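Local coordinates for protein isochorismatase hydrolase (Alkaliphilus metalliredigens, PDB 3HB7) that probably acts as a hydrolase of the isochorismatase family, whose relatives include cysteine hydrolases, at residues E[12-17]-E[98-103]; E[104-107]-E[111-114]; E[55-60]-E[89-94]; E[35-40]-E[151-156]. One frame throughout, in Å; residues are numbered along the deposited sequence.

Contact 1. Residues E[12-17]-E[98-103]; sequences VIDMLN and VQKRRH
Lys-100 NZ is the atom that three oxygens gather round. A salt bridge joins it to Asp-14, with NZ 3.0 Å from OD2. Two backbone carbonyls from the loop just past the lysine add weak hydrogen bonds: His-103 O is 3.4 Å from NZ, and Arg-102 O stands 3.5 Å from the same nitrogen. The ammonium reaches OD2 on its syn side, 25° out of the carboxylate plane. The two side chains approach from opposite directions, and Lys-100 CE comes 3.7 Å from Asp-14 OD2. The lysine runs extended from CG onward and bends only at its last torsion (chi4 87°), which swings NZ round to the carboxylate. Between the two residues runs strand 53-60: in the parallel sheet it separates strand 8-13 from strand 96-100, so the salt bridge spans two strand spacings, at the C-terminal ends of the strands, and Lys-100 rests on Ile-58 as it crosses. Both side chains also touch Cys-133, at the start of helix 133-143, a grouping consistent with the Asp-Lys-Cys triad of cysteine hydrolases in this superfamily. The other carboxylate oxygen is engaged too, since Asp-14 OD1 accepts the backbone N-H of Glu-60. Bonded at both oxygens, the carboxylate has little freedom to rotate. After Asp-14 the chain leaves the strand through an inverse gamma turn centred on Met-15, a selenomethionine, in which Leu-16 N makes a weak bond to Asp-14 O.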
loop_
_atom_site.group_PDB
_atom_site.type_symbol
_atom_site.label_atom_id
_atom_site.label_comp_id
_atom_site.label_asym_id
_atom_site.label_seq_id
_atom_site.Cartn_x
_atom_site.Cartn_y
_atom_site.Cartn_z
ATOM N N VAL E 12 -27.481 22.638 28.155
ATOM C CA VAL E 12 -27.630 22.609 26.744
ATOM C C VAL E 12 -26.435 23.288 26.172
ATOM O O VAL E 12 -26.235 24.453 26.359
ATOM C CB VAL E 12 -28.907 23.312 26.347
ATOM C CG1 VAL E 12 -29.127 23.214 24.900
ATOM C CG2 VAL E 12 -30.033 22.721 27.064
ATOM N N ILE E 13 -25.624 22.513 25.483
ATOM C CA ILE E 13 -24.299 22.944 25.151
ATOM C C ILE E 13 -24.088 23.278 23.715
ATOM O O ILE E 13 -24.099 22.451 22.868
ATOM C CB ILE E 13 -23.284 21.889 25.563
ATOM C CG1 ILE E 13 -23.216 21.789 27.070
ATOM C CG2 ILE E 13 -21.960 22.230 25.046
ATOM C CD1 ILE E 13 -22.904 20.466 27.536
ATOM N N ASP E 14 -23.877 24.545 23.489
ATOM C CA ASP E 14 -23.459 25.080 22.224
ATOM C C ASP E 14 -24.367 24.902 21.025
ATOM O O ASP E 14 -23.908 24.853 19.919
ATOM C CB ASP E 14 -22.065 24.593 21.901
ATOM C CG ASP E 14 -21.011 25.318 22.675
ATOM O OD1 ASP E 14 -21.298 26.336 23.291
ATOM O OD2 ASP E 14 -19.874 24.872 22.651
HETATM N N MSE E 15 -25.661 24.886 21.232
HETATM C CA MSE E 15 -26.552 24.816 20.115
HETATM C C MSE E 15 -26.693 26.222 19.633
HETATM O O MSE E 15 -27.616 26.901 19.968
HETATM C CB MSE E 15 -27.884 24.263 20.555
HETATM C CG MSE E 15 -27.815 22.846 21.116
HETATM SE SE MSE E 15 -27.227 21.485 19.956
HETATM C CE MSE E 15 -28.698 21.490 18.779
ATOM N N LEU E 16 -25.740 26.630 18.820
ATOM C CA LEU E 16 -25.528 27.999 18.434
ATOM C C LEU E 16 -25.567 28.196 16.935
ATOM O O LEU E 16 -25.479 27.269 16.191
ATOM C CB LEU E 16 -24.193 28.486 18.950
ATOM C CG LEU E 16 -23.766 28.152 20.357
ATOM C CD1 LEU E 16 -22.399 28.722 20.617
ATOM C CD2 LEU E 16 -24.731 28.708 21.306
ATOM N N ASN E 17 -25.695 29.442 16.527
ATOM C CA ASN E 17 -25.937 29.801 15.157
ATOM C C ASN E 17 -24.794 29.362 14.300
ATOM O O ASN E 17 -24.985 28.950 13.175
ATOM C CB ASN E 17 -26.211 31.294 15.009
ATOM C CG ASN E 17 -27.584 31.681 15.477
ATOM O OD1 ASN E 17 -28.455 30.866 15.597
ATOM N ND2 ASN E 17 -27.763 32.932 15.770
ATOM N N VAL E 98 -24.751 30.471 30.720
ATOM C CA VAL E 98 -23.343 30.505 31.003
ATOM C C VAL E 98 -22.545 30.707 29.749
ATOM O O VAL E 98 -22.747 30.045 28.776
ATOM C CB VAL E 98 -22.873 29.233 31.644
ATOM C CG1 VAL E 98 -21.466 29.379 32.122
ATOM C CG2 VAL E 98 -23.737 28.867 32.749
ATOM N N GLN E 99 -21.600 31.617 29.799
ATOM C CA GLN E 99 -20.690 31.813 28.705
ATOM C C GLN E 99 -19.317 31.292 29.017
ATOM O O GLN E 99 -18.765 31.585 30.028
ATOM C CB GLN E 99 -20.613 33.263 28.350
ATOM C CG GLN E 99 -21.937 33.832 28.047
ATOM C CD GLN E 99 -22.153 35.144 28.693
ATOM O OE1 GLN E 99 -22.064 36.163 28.041
ATOM N NE2 GLN E 99 -22.430 35.143 29.977
ATOM N N LYS E 100 -18.786 30.508 28.102
ATOM C CA LYS E 100 -17.524 29.835 28.275
ATOM C C LYS E 100 -16.586 30.149 27.134
ATOM O O LYS E 100 -17.022 30.350 26.043
ATOM C CB LYS E 100 -17.757 28.337 28.392
ATOM C CG LYS E 100 -18.206 27.697 27.151
ATOM C CD LYS E 100 -18.247 26.238 27.274
ATOM C CE LYS E 100 -18.886 25.606 26.090
ATOM N NZ LYS E 100 -18.027 25.312 24.948
ATOM N N ARG E 101 -15.301 30.249 27.428
ATOM C CA ARG E 101 -14.242 30.455 26.446
ATOM C C ARG E 101 -13.355 29.233 26.175
ATOM O O ARG E 101 -12.443 29.324 25.418
ATOM C CB ARG E 101 -13.356 31.628 26.858
ATOM C CG ARG E 101 -14.058 32.926 27.102
ATOM C CD ARG E 101 -13.212 33.975 27.817
ATOM N NE ARG E 101 -11.874 34.004 27.286
ATOM C CZ ARG E 101 -10.817 34.458 27.905
ATOM N NH1 ARG E 101 -10.901 34.957 29.102
ATOM N NH2 ARG E 101 -9.661 34.394 27.307
ATOM N N ARG E 102 -13.626 28.118 26.821
ATOM C CA ARG E 102 -12.854 26.892 26.698
ATOM C C ARG E 102 -13.817 25.730 26.586
ATOM O O ARG E 102 -14.980 25.931 26.481
ATOM C CB ARG E 102 -11.864 26.679 27.842
ATOM C CG ARG E 102 -10.680 27.600 27.859
ATOM C CD ARG E 102 -9.808 27.434 26.659
ATOM N NE ARG E 102 -8.675 28.325 26.666
ATOM C CZ ARG E 102 -8.683 29.538 26.171
ATOM N NH1 ARG E 102 -9.764 30.025 25.620
ATOM N NH2 ARG E 102 -7.613 30.265 26.248
ATOM N N HIS E 103 -13.333 24.514 26.546
ATOM C CA HIS E 103 -14.226 23.422 26.253
ATOM C C HIS E 103 -15.329 23.158 27.248
ATOM O O HIS E 103 -16.450 23.051 26.890
ATOM C CB HIS E 103 -13.428 22.149 26.062
ATOM C CG HIS E 103 -12.598 22.139 24.822
ATOM N ND1 HIS E 103 -11.567 21.266 24.633
ATOM C CD2 HIS E 103 -12.652 22.894 23.708
ATOM C CE1 HIS E 103 -11.014 21.488 23.463
ATOM N NE2 HIS E 103 -11.660 22.466 22.880
#

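Contact 2. Residues E[104-107]-E[111-114]; sequences SGFA and LDLY
The torsions of Phe-106 and Leu-111 bring a methyl group onto a ring: Phe-106 holds CG opposite its carbonyl carbon (chi1 -70°), while Leu-111 sets CG anti to its own backbone N (chi1 171°), which lays CD2 on the ring. The fit is a CH-pi contact, with Leu-111 CD2 standing 3.5 Å from the centroid of the Phe-106 ring and only 8° off the ring normal. This happens where the loop after strand 96-100 leads into helix 111-117, and the loop contains an ST turn in which Ser-104 OG accepts the N-H of Phe-106 at 3.2 Å. The same methyl also rests on the backbone, Leu-111 CD2 being 3.6 Å from Gly-105 O, an oxygen already hydrogen-bonded to Thr-109 OG1. At the edge of the ring, in its plane, lies Asp-112 CB, 4.0 Å from Phe-106 CD1; the carboxylate of Asp-112 is bonded elsewhere, to Tyr-146 OH. Thr-137, Asp-140 and Ala-141 of helix 133-143 touch the Phe-106 side chain as well, so Phe-106 joins the two helices. Were Phe-106 cut back to an alanine, Leu-111 CD2 would probably lose the ring face it sits on and a gap would be likely to open toward helix 133-143. A water ties the backbones together beside the ring, donating to Phe-106 O at 3.1 Å and accepting from Asp-112 N at 3.0 Å.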
loop_
_atom_site.group_PDB
_atom_site.type_symbol
_atom_site.label_atom_id
_atom_site.label_comp_id
_atom_site.label_asym_id
_atom_site.label_seq_id
_atom_site.Cartn_x
_atom_site.Cartn_y
_atom_site.Cartn_z
ATOM N N SER E 104 -14.978 23.045 28.506
ATOM C CA SER E 104 -15.915 22.757 29.550
ATOM C C SER E 104 -16.849 23.898 29.879
ATOM O O SER E 104 -16.487 25.040 29.894
ATOM C CB SER E 104 -15.163 22.357 30.791
ATOM O OG SER E 104 -15.973 21.784 31.744
ATOM N N GLY E 105 -18.067 23.531 30.177
ATOM C CA GLY E 105 -19.047 24.420 30.717
ATOM C C GLY E 105 -18.611 24.962 32.048
ATOM O O GLY E 105 -18.966 26.018 32.388
ATOM N N PHE E 106 -17.850 24.207 32.798
ATOM C CA PHE E 106 -17.377 24.614 34.090
ATOM C C PHE E 106 -16.111 25.446 34.096
ATOM O O PHE E 106 -15.786 26.009 35.080
ATOM C CB PHE E 106 -17.121 23.388 34.945
ATOM C CG PHE E 106 -18.339 22.659 35.363
ATOM C CD1 PHE E 106 -18.899 22.895 36.574
ATOM C CD2 PHE E 106 -18.891 21.683 34.572
ATOM C CE1 PHE E 106 -19.979 22.227 36.965
ATOM C CE2 PHE E 106 -19.967 21.016 34.969
ATOM C CZ PHE E 106 -20.512 21.277 36.165
ATOM N N ALA E 107 -15.379 25.501 33.010
ATOM C CA ALA E 107 -14.045 26.023 33.088
ATOM C C ALA E 107 -14.058 27.538 33.050
ATOM O O ALA E 107 -14.452 28.126 32.100
ATOM C CB ALA E 107 -13.229 25.475 31.987
ATOM N N LEU E 111 -20.724 28.122 36.578
ATOM C CA LEU E 111 -21.674 27.046 36.469
ATOM C C LEU E 111 -21.768 26.213 37.733
ATOM O O LEU E 111 -22.830 25.890 38.137
ATOM C CB LEU E 111 -21.341 26.164 35.280
ATOM C CG LEU E 111 -22.085 24.855 35.083
ATOM C CD1 LEU E 111 -23.508 25.101 34.886
ATOM C CD2 LEU E 111 -21.579 24.044 33.932
ATOM N N ASP E 112 -20.658 25.886 38.355
ATOM C CA ASP E 112 -20.671 25.155 39.595
ATOM C C ASP E 112 -21.361 25.950 40.688
ATOM O O ASP E 112 -22.109 25.399 41.452
ATOM C CB ASP E 112 -19.263 24.796 40.020
ATOM C CG ASP E 112 -19.218 23.890 41.204
ATOM O OD1 ASP E 112 -19.930 22.907 41.239
ATOM O OD2 ASP E 112 -18.444 24.143 42.115
ATOM N N LEU E 113 -21.110 27.242 40.754
ATOM C CA LEU E 113 -21.731 28.050 41.764
ATOM C C LEU E 113 -23.234 28.056 41.608
ATOM O O LEU E 113 -23.922 27.906 42.549
ATOM C CB LEU E 113 -21.200 29.477 41.768
ATOM C CG LEU E 113 -21.857 30.386 42.798
ATOM C CD1 LEU E 113 -21.540 29.995 44.185
ATOM C CD2 LEU E 113 -21.495 31.782 42.573
ATOM N N TYR E 114 -23.730 28.186 40.400
ATOM C CA TYR E 114 -25.141 28.167 40.181
ATOM C C TYR E 114 -25.739 26.845 40.599
ATOM O O TYR E 114 -26.772 26.814 41.205
ATOM C CB TYR E 114 -25.439 28.416 38.727
ATOM C CG TYR E 114 -26.868 28.215 38.340
ATOM C CD1 TYR E 114 -27.748 29.266 38.317
ATOM C CD2 TYR E 114 -27.327 26.988 37.970
ATOM C CE1 TYR E 114 -29.038 29.093 37.960
ATOM C CE2 TYR E 114 -28.613 26.804 37.609
ATOM C CZ TYR E 114 -29.477 27.858 37.604
ATOM O OH TYR E 114 -30.780 27.680 37.240
HETATM O O HOH W 1 -17.967 26.479 37.206
#

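Contact 3. Residues E[55-60]-E[89-94]; sequences LVHIQE and LYPQED
His-57 and Pro-91 carry most of this contact, with Leu-89 adding a smaller share. The proline lies over one face of the imidazole: Pro-91 CB sits 3.6 Å from the centroid of the His-57 ring, 17° off the normal and displaced toward the rim, a CH-pi contact. On that side CB comes within 3.5 Å of His-57 CD2, and Pro-91 CA is equally near, 3.5 Å from His-57 NE2. With CG set opposite the carbonyl carbon (chi1 -46°), the imidazole reaches out from the strand to the loop. NE2 is bonded to Glu-95 OE1, an oxygen that also takes the backbone N-H of Gln-92, so one carboxylate fixes both the ring and the loop running past it. The neighbouring acid would probably favour a proton on NE2. ND1, by contrast, is buried with no hydrogen-bond partner in the model; Leu-89 O lies 4.1 Å from His-57 ND1. Leu-89 turns its side chain to helix 35-47, against Leu-38 and Phe-42. With the imidazole gone, as in an alanine, Pro-91 would probably lose the flat surface it lies on and Glu-95 OE1 its ring partner. Strands 53-60 and 96-100 are parallel neighbours in the sheet, and no helix is modelled in the connection between them: here an irregular loop packs on the sheet face, beside helix 35-47, in an otherwise Rossmann-like alpha/beta fold.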
loop_
_atom_site.group_PDB
_atom_site.type_symbol
_atom_site.label_atom_id
_atom_site.label_comp_id
_atom_site.label_asym_id
_atom_site.label_seq_id
_atom_site.Cartn_x
_atom_site.Cartn_y
_atom_site.Cartn_z
ATOM N N LEU E 55 -33.196 24.415 33.262
ATOM C CA LEU E 55 -32.526 24.472 31.997
ATOM C C LEU E 55 -31.410 25.483 32.109
ATOM O O LEU E 55 -31.632 26.577 32.566
ATOM C CB LEU E 55 -33.480 24.946 30.931
ATOM C CG LEU E 55 -34.358 23.943 30.225
ATOM C CD1 LEU E 55 -34.814 24.511 28.919
ATOM C CD2 LEU E 55 -33.625 22.676 30.030
ATOM N N VAL E 56 -30.210 25.090 31.707
ATOM C CA VAL E 56 -29.050 25.952 31.672
ATOM C C VAL E 56 -28.505 25.959 30.268
ATOM O O VAL E 56 -28.259 24.937 29.708
ATOM C CB VAL E 56 -27.994 25.436 32.611
ATOM C CG1 VAL E 56 -26.881 26.392 32.740
ATOM C CG2 VAL E 56 -28.572 25.145 33.914
ATOM N N HIS E 57 -28.316 27.122 29.693
ATOM C CA HIS E 57 -27.830 27.199 28.333
ATOM C C HIS E 57 -26.402 27.693 28.289
ATOM O O HIS E 57 -26.075 28.719 28.833
ATOM C CB HIS E 57 -28.694 28.118 27.487
ATOM C CG HIS E 57 -30.162 27.899 27.650
ATOM N ND1 HIS E 57 -30.915 27.210 26.733
ATOM C CD2 HIS E 57 -31.017 28.296 28.614
ATOM C CE1 HIS E 57 -32.162 27.168 27.140
ATOM N NE2 HIS E 57 -32.250 27.818 28.279
ATOM N N ILE E 58 -25.553 26.932 27.635
ATOM C CA ILE E 58 -24.155 27.224 27.619
ATOM C C ILE E 58 -23.675 27.551 26.240
ATOM O O ILE E 58 -23.832 26.788 25.328
ATOM C CB ILE E 58 -23.397 26.074 28.210
ATOM C CG1 ILE E 58 -23.895 25.867 29.617
ATOM C CG2 ILE E 58 -21.944 26.380 28.253
ATOM C CD1 ILE E 58 -23.548 24.619 30.176
ATOM N N GLN E 59 -23.085 28.714 26.102
ATOM C CA GLN E 59 -22.618 29.176 24.832
ATOM C C GLN E 59 -21.160 29.549 24.852
ATOM O O GLN E 59 -20.713 30.252 25.709
ATOM C CB GLN E 59 -23.440 30.370 24.374
ATOM C CG GLN E 59 -23.099 31.625 25.062
ATOM C CD GLN E 59 -23.995 32.766 24.736
ATOM O OE1 GLN E 59 -24.340 32.959 23.604
ATOM N NE2 GLN E 59 -24.404 33.497 25.723
ATOM N N GLU E 60 -20.440 29.081 23.857
ATOM C CA GLU E 60 -19.070 29.460 23.643
ATOM C C GLU E 60 -19.058 30.894 23.222
ATOM O O GLU E 60 -19.811 31.278 22.372
ATOM C CB GLU E 60 -18.479 28.601 22.548
ATOM C CG GLU E 60 -17.108 28.974 22.122
ATOM C CD GLU E 60 -16.508 27.973 21.170
ATOM O OE1 GLU E 60 -16.237 28.326 20.036
ATOM O OE2 GLU E 60 -16.321 26.824 21.551
ATOM N N LEU E 89 -33.948 26.646 19.817
ATOM C CA LEU E 89 -33.611 26.296 21.172
ATOM C C LEU E 89 -33.289 27.477 22.066
ATOM O O LEU E 89 -32.612 27.328 23.040
ATOM C CB LEU E 89 -32.509 25.257 21.188
ATOM C CG LEU E 89 -32.870 23.948 20.513
ATOM C CD1 LEU E 89 -31.674 23.080 20.476
ATOM C CD2 LEU E 89 -33.961 23.269 21.262
ATOM N N TYR E 90 -33.812 28.643 21.748
ATOM C CA TYR E 90 -33.540 29.830 22.519
ATOM C C TYR E 90 -34.035 29.771 23.945
ATOM O O TYR E 90 -35.044 29.184 24.237
ATOM C CB TYR E 90 -34.148 31.025 21.842
ATOM C CG TYR E 90 -33.305 32.229 21.911
ATOM C CD1 TYR E 90 -33.588 33.242 22.787
ATOM C CD2 TYR E 90 -32.220 32.358 21.104
ATOM C CE1 TYR E 90 -32.815 34.326 22.842
ATOM C CE2 TYR E 90 -31.453 33.438 21.153
ATOM C CZ TYR E 90 -31.743 34.420 22.016
ATOM O OH TYR E 90 -30.943 35.507 22.022
ATOM N N PRO E 91 -33.279 30.383 24.827
ATOM C CA PRO E 91 -33.568 30.359 26.242
ATOM C C PRO E 91 -34.778 31.176 26.566
ATOM O O PRO E 91 -35.076 32.137 25.906
ATOM C CB PRO E 91 -32.349 31.035 26.846
ATOM C CG PRO E 91 -31.370 31.014 25.839
ATOM C CD PRO E 91 -32.060 31.136 24.572
ATOM N N GLN E 92 -35.453 30.807 27.626
ATOM C CA GLN E 92 -36.622 31.538 27.997
ATOM C C GLN E 92 -36.441 32.303 29.267
ATOM O O GLN E 92 -36.189 31.732 30.295
ATOM C CB GLN E 92 -37.757 30.554 28.220
ATOM C CG GLN E 92 -39.007 30.931 27.538
ATOM C CD GLN E 92 -39.815 29.744 27.182
ATOM O OE1 GLN E 92 -40.331 29.073 28.040
ATOM N NE2 GLN E 92 -39.920 29.469 25.909
ATOM N N GLU E 93 -36.586 33.605 29.223
ATOM C CA GLU E 93 -36.909 34.268 30.447
ATOM C C GLU E 93 -35.881 34.028 31.501
ATOM O O GLU E 93 -34.784 34.501 31.429
ATOM C CB GLU E 93 -38.247 33.762 30.963
ATOM N N ASP E 94 -36.314 33.294 32.502
ATOM C CA ASP E 94 -35.568 32.973 33.693
ATOM C C ASP E 94 -34.371 32.049 33.560
ATOM O O ASP E 94 -33.534 32.017 34.421
ATOM C CB ASP E 94 -36.517 32.389 34.715
ATOM C CG ASP E 94 -36.313 32.963 36.077
ATOM O OD1 ASP E 94 -35.981 32.184 36.975
ATOM O OD2 ASP E 94 -36.491 34.178 36.249
#

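Contact 4. Residues E[35-40]-E[151-156]; sequences IPDLQK and LSDGTA
The 35-40 end of helix 35-47 meets the corner that the chain turns at residues 152-154, with the CA atoms of Leu-38 and Gly-154 only 6.2 Å apart. Leu-38 has CG opposite the carbonyl carbon (chi1 -70°), which carries one methyl to that corner, CD2 standing 3.8 Å from Gly-154 O, with the CA of the same glycine just beyond it. Having no side chain, Gly-154 offers bare backbone to the leucine. One helix position earlier, two acids come close: Asp-37 OD1 is 3.5 Å from Asp-153 OD2. Both are acceptors and no hydrogen bond joins them; the side chains cross at about a right angle, their carboxylate planes 53° apart. The closeness of the two acids would tend to raise the proton affinity of one, an effect probably offset at Asp-153 by its hydrogen-bond partners and by Lys-40. Asp-153 is firmly placed, since OD1 accepts the N-H of Val-179 at the start of helix 179-187 and OD2 is bonded to Thr-178 OG1. Lys-40 brings positive charge nearby, although its salt bridge is made with Asp-180. The corner itself is pinned at Leu-151 O, which receives Thr-155 OG1 at 3.0 Å and, more weakly, Gly-154 N at 2.8 Å. The threonine hydroxyl comes from above the carbonyl plane, 39° out of it. Leu-38 also leans on Thr-126 of the central sheet, so the start of helix 35-47 is seated on the end of strand 122-126 and on the corner that follows strand 147-151, the usual layering of helix on parallel sheet in a Rossmann-like alpha/beta fold.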
loop_
_atom_site.group_PDB
_atom_site.type_symbol
_atom_site.label_atom_id
_atom_site.label_comp_id
_atom_site.label_asym_id
_atom_site.label_seq_id
_atom_site.Cartn_x
_atom_site.Cartn_y
_atom_site.Cartn_z
ATOM N N ILE E 35 -32.335 18.453 17.056
ATOM C CA ILE E 35 -33.125 19.579 17.454
ATOM C C ILE E 35 -34.488 19.146 17.938
ATOM O O ILE E 35 -34.942 19.568 18.970
ATOM C CB ILE E 35 -33.323 20.511 16.292
ATOM C CG1 ILE E 35 -32.140 21.450 16.175
ATOM C CG2 ILE E 35 -34.551 21.282 16.478
ATOM C CD1 ILE E 35 -32.194 22.302 15.002
ATOM N N PRO E 36 -35.126 18.263 17.212
ATOM C CA PRO E 36 -36.485 17.895 17.553
ATOM C C PRO E 36 -36.534 17.291 18.930
ATOM O O PRO E 36 -37.420 17.592 19.703
ATOM C CB PRO E 36 -36.805 16.833 16.511
ATOM C CG PRO E 36 -35.934 17.138 15.398
ATOM C CD PRO E 36 -34.682 17.601 15.982
ATOM N N ASP E 37 -35.580 16.436 19.233
ATOM C CA ASP E 37 -35.497 15.842 20.547
ATOM C C ASP E 37 -35.230 16.839 21.655
ATOM O O ASP E 37 -35.710 16.675 22.743
ATOM C CB ASP E 37 -34.480 14.726 20.577
ATOM C CG ASP E 37 -34.820 13.628 19.649
ATOM O OD1 ASP E 37 -35.380 12.627 20.097
ATOM O OD2 ASP E 37 -34.524 13.759 18.459
ATOM N N LEU E 38 -34.404 17.835 21.399
ATOM C CA LEU E 38 -34.154 18.868 22.399
ATOM C C LEU E 38 -35.373 19.743 22.669
ATOM O O LEU E 38 -35.682 20.060 23.794
ATOM C CB LEU E 38 -32.883 19.673 22.089
ATOM C CG LEU E 38 -31.524 18.967 22.248
ATOM C CD1 LEU E 38 -30.399 19.910 22.295
ATOM C CD2 LEU E 38 -31.477 18.153 23.457
ATOM N N GLN E 39 -36.071 20.097 21.607
ATOM C CA GLN E 39 -37.286 20.880 21.724
ATOM C C GLN E 39 -38.294 20.104 22.522
ATOM O O GLN E 39 -39.023 20.642 23.312
ATOM C CB GLN E 39 -37.842 21.200 20.363
ATOM C CG GLN E 39 -37.130 22.315 19.697
ATOM C CD GLN E 39 -37.697 22.619 18.355
ATOM O OE1 GLN E 39 -37.895 21.735 17.544
ATOM N NE2 GLN E 39 -37.966 23.877 18.111
ATOM N N LYS E 40 -38.317 18.814 22.317
ATOM C CA LYS E 40 -39.256 18.015 23.037
ATOM C C LYS E 40 -38.970 18.152 24.522
ATOM O O LYS E 40 -39.856 18.350 25.317
ATOM C CB LYS E 40 -39.081 16.571 22.606
ATOM C CG LYS E 40 -40.084 15.631 23.150
ATOM C CD LYS E 40 -39.519 14.259 23.374
ATOM C CE LYS E 40 -39.792 13.318 22.228
ATOM N NZ LYS E 40 -39.384 11.940 22.555
ATOM N N LEU E 151 -27.626 12.197 27.497
ATOM C CA LEU E 151 -28.745 11.833 26.684
ATOM C C LEU E 151 -28.298 11.476 25.297
ATOM O O LEU E 151 -27.927 12.325 24.539
ATOM C CB LEU E 151 -29.698 13.001 26.602
ATOM C CG LEU E 151 -30.911 13.033 27.502
ATOM C CD1 LEU E 151 -30.673 12.321 28.755
ATOM C CD2 LEU E 151 -31.299 14.434 27.766
ATOM N N SER E 152 -28.391 10.197 24.976
ATOM C CA SER E 152 -27.852 9.641 23.755
ATOM C C SER E 152 -28.461 10.214 22.513
ATOM O O SER E 152 -27.780 10.460 21.575
ATOM C CB SER E 152 -27.955 8.127 23.750
ATOM O OG SER E 152 -29.225 7.666 24.128
ATOM N N ASP E 153 -29.750 10.440 22.492
ATOM C CA ASP E 153 -30.330 11.100 21.347
ATOM C C ASP E 153 -30.418 12.586 21.563
ATOM O O ASP E 153 -30.863 13.314 20.713
ATOM C CB ASP E 153 -31.671 10.495 20.963
ATOM C CG ASP E 153 -32.600 10.357 22.117
ATOM O OD1 ASP E 153 -32.193 10.491 23.267
ATOM O OD2 ASP E 153 -33.773 10.098 21.871
ATOM N N GLY E 154 -29.961 13.029 22.719
ATOM C CA GLY E 154 -29.827 14.436 22.989
ATOM C C GLY E 154 -28.495 15.043 22.609
ATOM O O GLY E 154 -28.349 16.229 22.631
ATOM N N THR E 155 -27.531 14.228 22.234
ATOM C CA THR E 155 -26.205 14.722 21.934
ATOM C C THR E 155 -25.795 14.317 20.535
ATOM O O THR E 155 -26.280 13.355 20.008
ATOM C CB THR E 155 -25.181 14.183 22.911
ATOM O OG1 THR E 155 -25.394 12.797 23.102
ATOM C CG2 THR E 155 -25.321 14.845 24.219
ATOM N N ALA E 156 -24.910 15.079 19.942
ATOM C CA ALA E 156 -24.512 14.832 18.598
ATOM C C ALA E 156 -23.082 15.245 18.437
ATOM O O ALA E 156 -22.550 15.903 19.272
ATOM C CB ALA E 156 -25.374 15.588 17.668
#

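From the N terminus, strand 8-13 runs into residues 12-17, where contact 1 opens. Helix 35-47 then opens contact 4, and strand 53-60 opens contact 3, which closes first, when the chain returns at 89-94. Contact 1 closes next at 98-103, bridging across strand 53-60, so contact 3 falls within its span. Contact 2 follows as a short local closure, 104-107 to 111-114, joining the loop after strand 96-100 to the next helix. Last, 151-156 closes contact 4, whose span includes contacts 2 and 3 but crosses contact 1. Contacts 3 and 4 touch where the 89-94 loop meets helix 35-47; contacts 2 and 4 lie on opposite sides of the chain's centre.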